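Local coordinates for protein transcription regulator (Lactobacillus plantarum WCFS1, PDB 3CLK) that probably regulates transcription as a dimeric DNA-binding protein whose periplasmic-binding-protein-like domain may sense a small-molecule effector, at residues Cys226-Asp239 / Phe267-Ala279. Residues are numbered along the deposited sequence; the frame is centred on the assembly and turned at random.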
# COMPACT_ATOMS: atom_id res chain seq x y z
N CYS B 226 0.24 9.31 5.23
CA CYS B 226 0.47 10.57 5.95
C CYS B 226 -0.37 10.71 7.21
O CYS B 226 -0.03 11.49 8.11
CB CYS B 226 0.18 11.78 5.05
SG CYS B 226 1.38 12.03 3.73
N LYS B 227 -1.47 9.96 7.29
CA LYS B 227 -2.36 10.02 8.44
C LYS B 227 -2.13 8.93 9.47
O LYS B 227 -2.87 8.84 10.45
CB LYS B 227 -3.82 9.97 7.96
CG LYS B 227 -4.35 11.32 7.47
CD LYS B 227 -4.85 12.17 8.64
CE LYS B 227 -4.97 13.66 8.27
NZ LYS B 227 -5.79 13.91 7.04
N ILE B 228 -1.10 8.11 9.28
CA ILE B 228 -0.83 7.02 10.22
C ILE B 228 0.42 7.22 11.08
O ILE B 228 0.66 6.45 12.01
CB ILE B 228 -0.69 5.67 9.50
CG1 ILE B 228 0.59 5.65 8.66
CG2 ILE B 228 -1.92 5.41 8.64
CD1 ILE B 228 0.91 4.30 8.06
N THR B 229 1.22 8.24 10.78
CA THR B 229 2.41 8.49 11.57
C THR B 229 2.10 9.54 12.63
O THR B 229 1.11 10.26 12.53
CB THR B 229 3.57 9.01 10.71
OG1 THR B 229 3.18 10.22 10.05
CG2 THR B 229 3.97 7.98 9.68
N ARG B 230 2.94 9.60 13.66
CA ARG B 230 2.77 10.58 14.72
C ARG B 230 4.07 11.39 14.82
O ARG B 230 5.10 10.86 15.21
CB ARG B 230 2.51 9.89 16.06
CG ARG B 230 1.19 9.15 16.15
CD ARG B 230 -0.02 10.07 15.96
NE ARG B 230 -0.55 9.97 14.61
CZ ARG B 230 -1.84 9.97 14.31
NH1 ARG B 230 -2.75 10.07 15.27
NH2 ARG B 230 -2.23 9.85 13.05
N PRO B 231 4.01 12.68 14.47
CA PRO B 231 2.83 13.41 14.01
C PRO B 231 2.41 13.09 12.58
O PRO B 231 3.22 12.58 11.80
CB PRO B 231 3.26 14.87 14.15
CG PRO B 231 4.71 14.80 13.75
CD PRO B 231 5.20 13.56 14.49
N GLN B 232 1.16 13.38 12.25
CA GLN B 232 0.67 13.15 10.90
C GLN B 232 1.40 14.10 9.97
O GLN B 232 1.60 15.28 10.28
CB GLN B 232 -0.85 13.36 10.83
CG GLN B 232 -1.60 12.36 11.71
CD GLN B 232 -3.06 12.23 11.35
OE1 GLN B 232 -3.79 13.22 11.28
NE2 GLN B 232 -3.50 11.00 11.13
N LEU B 233 1.81 13.59 8.81
CA LEU B 233 2.58 14.35 7.84
C LEU B 233 1.89 15.38 6.96
O LEU B 233 0.92 15.06 6.26
CB LEU B 233 3.34 13.38 6.93
CG LEU B 233 4.46 12.54 7.54
CD1 LEU B 233 4.73 11.33 6.64
CD2 LEU B 233 5.71 13.39 7.69
N THR B 234 2.40 16.60 6.98
CA THR B 234 1.87 17.65 6.14
C THR B 234 2.41 17.26 4.78
O THR B 234 3.53 16.75 4.67
CB THR B 234 2.42 19.04 6.52
OG1 THR B 234 1.81 19.45 7.74
CG2 THR B 234 2.13 20.07 5.44
N SER B 235 1.63 17.48 3.73
CA SER B 235 2.08 17.06 2.43
C SER B 235 1.58 17.88 1.27
O SER B 235 0.68 18.71 1.40
CB SER B 235 1.65 15.61 2.20
OG SER B 235 0.23 15.53 2.13
N ILE B 236 2.21 17.64 0.12
CA ILE B 236 1.82 18.24 -1.13
C ILE B 236 1.16 17.01 -1.72
O ILE B 236 1.84 16.04 -2.10
CB ILE B 236 3.03 18.67 -1.98
CG1 ILE B 236 3.75 19.83 -1.29
CG2 ILE B 236 2.57 19.10 -3.38
CD1 ILE B 236 2.87 21.04 -1.00
N SER B 237 -0.17 17.02 -1.75
CA SER B 237 -0.92 15.87 -2.21
C SER B 237 -1.21 15.89 -3.69
O SER B 237 -1.57 16.92 -4.25
CB SER B 237 -2.22 15.77 -1.43
OG SER B 237 -1.94 15.78 -0.04
N GLN B 238 -1.02 14.74 -4.33
CA GLN B 238 -1.28 14.60 -5.76
C GLN B 238 -2.67 14.00 -5.87
O GLN B 238 -3.07 13.20 -5.03
CB GLN B 238 -0.27 13.63 -6.41
CG GLN B 238 1.18 14.04 -6.29
CD GLN B 238 2.08 13.24 -7.23
OE1 GLN B 238 1.92 13.30 -8.44
NE2 GLN B 238 3.01 12.49 -6.66
N ASP B 239 -3.40 14.39 -6.91
CA ASP B 239 -4.74 13.86 -7.09
C ASP B 239 -4.67 12.62 -7.97
O ASP B 239 -5.10 12.65 -9.12
CB ASP B 239 -5.64 14.91 -7.74
CG ASP B 239 -7.11 14.55 -7.64
OD1 ASP B 239 -7.42 13.36 -7.48
OD2 ASP B 239 -7.95 15.46 -7.74
N PHE B 267 -1.40 18.23 -16.93
CA PHE B 267 -0.95 18.34 -15.55
C PHE B 267 -2.15 18.46 -14.64
O PHE B 267 -3.02 19.30 -14.85
CB PHE B 267 -0.07 19.58 -15.35
CG PHE B 267 1.33 19.43 -15.85
CD1 PHE B 267 2.00 18.21 -15.78
CD2 PHE B 267 2.02 20.54 -16.35
CE1 PHE B 267 3.32 18.09 -16.19
CE2 PHE B 267 3.34 20.43 -16.77
CZ PHE B 267 4.00 19.20 -16.69
N ILE B 268 -2.21 17.61 -13.62
CA ILE B 268 -3.30 17.65 -12.65
C ILE B 268 -2.76 18.45 -11.47
O ILE B 268 -1.71 18.13 -10.92
CB ILE B 268 -3.68 16.24 -12.17
CG1 ILE B 268 -4.05 15.36 -13.37
CG2 ILE B 268 -4.86 16.33 -11.19
CD1 ILE B 268 -5.33 15.78 -14.08
N PRO B 269 -3.48 19.52 -11.08
CA PRO B 269 -3.04 20.36 -9.95
C PRO B 269 -2.83 19.57 -8.66
O PRO B 269 -3.48 18.54 -8.43
CB PRO B 269 -4.17 21.38 -9.82
CG PRO B 269 -4.74 21.46 -11.22
CD PRO B 269 -4.75 20.01 -11.64
N VAL B 270 -1.89 20.02 -7.83
CA VAL B 270 -1.63 19.41 -6.54
C VAL B 270 -2.03 20.44 -5.49
O VAL B 270 -2.13 21.63 -5.78
CB VAL B 270 -0.14 19.05 -6.32
CG1 VAL B 270 0.32 18.03 -7.35
CG2 VAL B 270 0.70 20.31 -6.35
N ASN B 271 -2.25 19.98 -4.26
CA ASN B 271 -2.64 20.89 -3.19
C ASN B 271 -2.02 20.53 -1.86
O ASN B 271 -2.00 19.36 -1.47
CB ASN B 271 -4.16 20.88 -3.02
CG ASN B 271 -4.89 21.23 -4.30
OD1 ASN B 271 -4.92 20.43 -5.24
ND2 ASN B 271 -5.46 22.43 -4.35
N PRO B 272 -1.48 21.52 -1.14
CA PRO B 272 -0.88 21.23 0.15
C PRO B 272 -1.95 20.91 1.18
O PRO B 272 -3.01 21.54 1.22
CB PRO B 272 -0.11 22.52 0.47
CG PRO B 272 -0.94 23.57 -0.20
CD PRO B 272 -1.27 22.93 -1.53
N VAL B 273 -1.69 19.89 2.00
CA VAL B 273 -2.61 19.49 3.05
C VAL B 273 -1.85 19.59 4.36
O VAL B 273 -0.96 18.79 4.65
CB VAL B 273 -3.09 18.04 2.88
CG1 VAL B 273 -3.92 17.62 4.09
CG2 VAL B 273 -3.90 17.90 1.60
N ILE B 274 -2.19 20.60 5.16
CA ILE B 274 -1.52 20.83 6.42
C ILE B 274 -1.96 19.83 7.49
O ILE B 274 -3.14 19.68 7.76
CB ILE B 274 -1.81 22.25 6.94
CG1 ILE B 274 -1.56 23.26 5.82
CG2 ILE B 274 -0.93 22.55 8.15
CD1 ILE B 274 -0.15 23.24 5.24
N ARG B 275 -0.99 19.13 8.08
CA ARG B 275 -1.32 18.19 9.13
C ARG B 275 -0.58 18.59 10.40
O ARG B 275 -0.83 19.66 10.93
CB ARG B 275 -1.01 16.76 8.70
CG ARG B 275 -1.91 16.33 7.53
CD ARG B 275 -2.01 14.83 7.34
NE ARG B 275 -2.92 14.52 6.23
CZ ARG B 275 -2.63 14.71 4.94
NH1 ARG B 275 -1.44 15.21 4.59
NH2 ARG B 275 -3.53 14.43 4.01
N LYS B 276 0.34 17.77 10.90
CA LYS B 276 1.02 18.14 12.14
C LYS B 276 2.54 18.04 12.15
O LYS B 276 3.16 18.10 13.22
CB LYS B 276 0.44 17.31 13.28
CG LYS B 276 -1.03 17.60 13.55
CD LYS B 276 -1.22 19.04 14.00
CE LYS B 276 -2.69 19.37 14.20
NZ LYS B 276 -3.32 18.46 15.19
N SER B 277 3.15 17.91 10.98
CA SER B 277 4.60 17.76 10.89
C SER B 277 5.38 19.02 10.55
O SER B 277 6.59 18.95 10.33
CB SER B 277 4.94 16.67 9.88
OG SER B 277 4.56 17.08 8.57
N THR B 278 4.71 20.17 10.50
CA THR B 278 5.38 21.44 10.20
C THR B 278 5.00 22.51 11.21
O THR B 278 3.91 22.48 11.78
CB THR B 278 5.01 21.99 8.78
OG1 THR B 278 3.59 22.20 8.69
CG2 THR B 278 5.45 21.03 7.69
N ALA B 279 5.91 23.45 11.45
CA ALA B 279 5.67 24.56 12.38
C ALA B 279 6.59 25.70 11.98
O ALA B 279 7.66 25.47 11.39
CB ALA B 279 5.95 24.13 13.81
O HOH W 1 -2.18 16.16 -8.91
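I268 lays its CG2 against the CB of D239, and a water molecule bridges P269 O to D239 N where the two chain segments draw apart. The side chain of D239 caps the following helix at Q242. V270 then packs CG2 on CG2 of I236 at 3.7 Å, and P272 meets the CD1 tip of the same isoleucine, on the face covered by helix 109-121. Strand 271-273 runs antiparallel to 234-237 (160°), with N271 and V273 in hydrogen-bonded pairs with S237 and S235; V273 N reaches S235 O at 2.7 Å. On the other face CG2 of V273 lies 3.3 Å from OG of S237.

Beyond the strand, R275 N donates to OG1 of T234 (2.8 Å). The R275 chain, extended from CG to NE (chi3 178°), runs back along the partner backbone and brings NH1 to L233 O at 2.9 Å and to S235 OG, nearly in the guanidinium plane, at 3.0 Å. CB of C226 and CG1 of V273 lie over opposite faces of the group. A methionine in place of R275 would probably leave L233 O and S235 OG without this shared donor. K276 N bonds Q232 O, and S277 OG accepts an almost straight bond from T234 N (2.7 Å, 175°) while also bonding I217 O.

Side-chain hydroxyls and a guanidinium thus continue the pairing where regular bridging stops, fastening the antiparallel edge strand onto the otherwise parallel sheet of this periplasmic-binding-protein-like lobe.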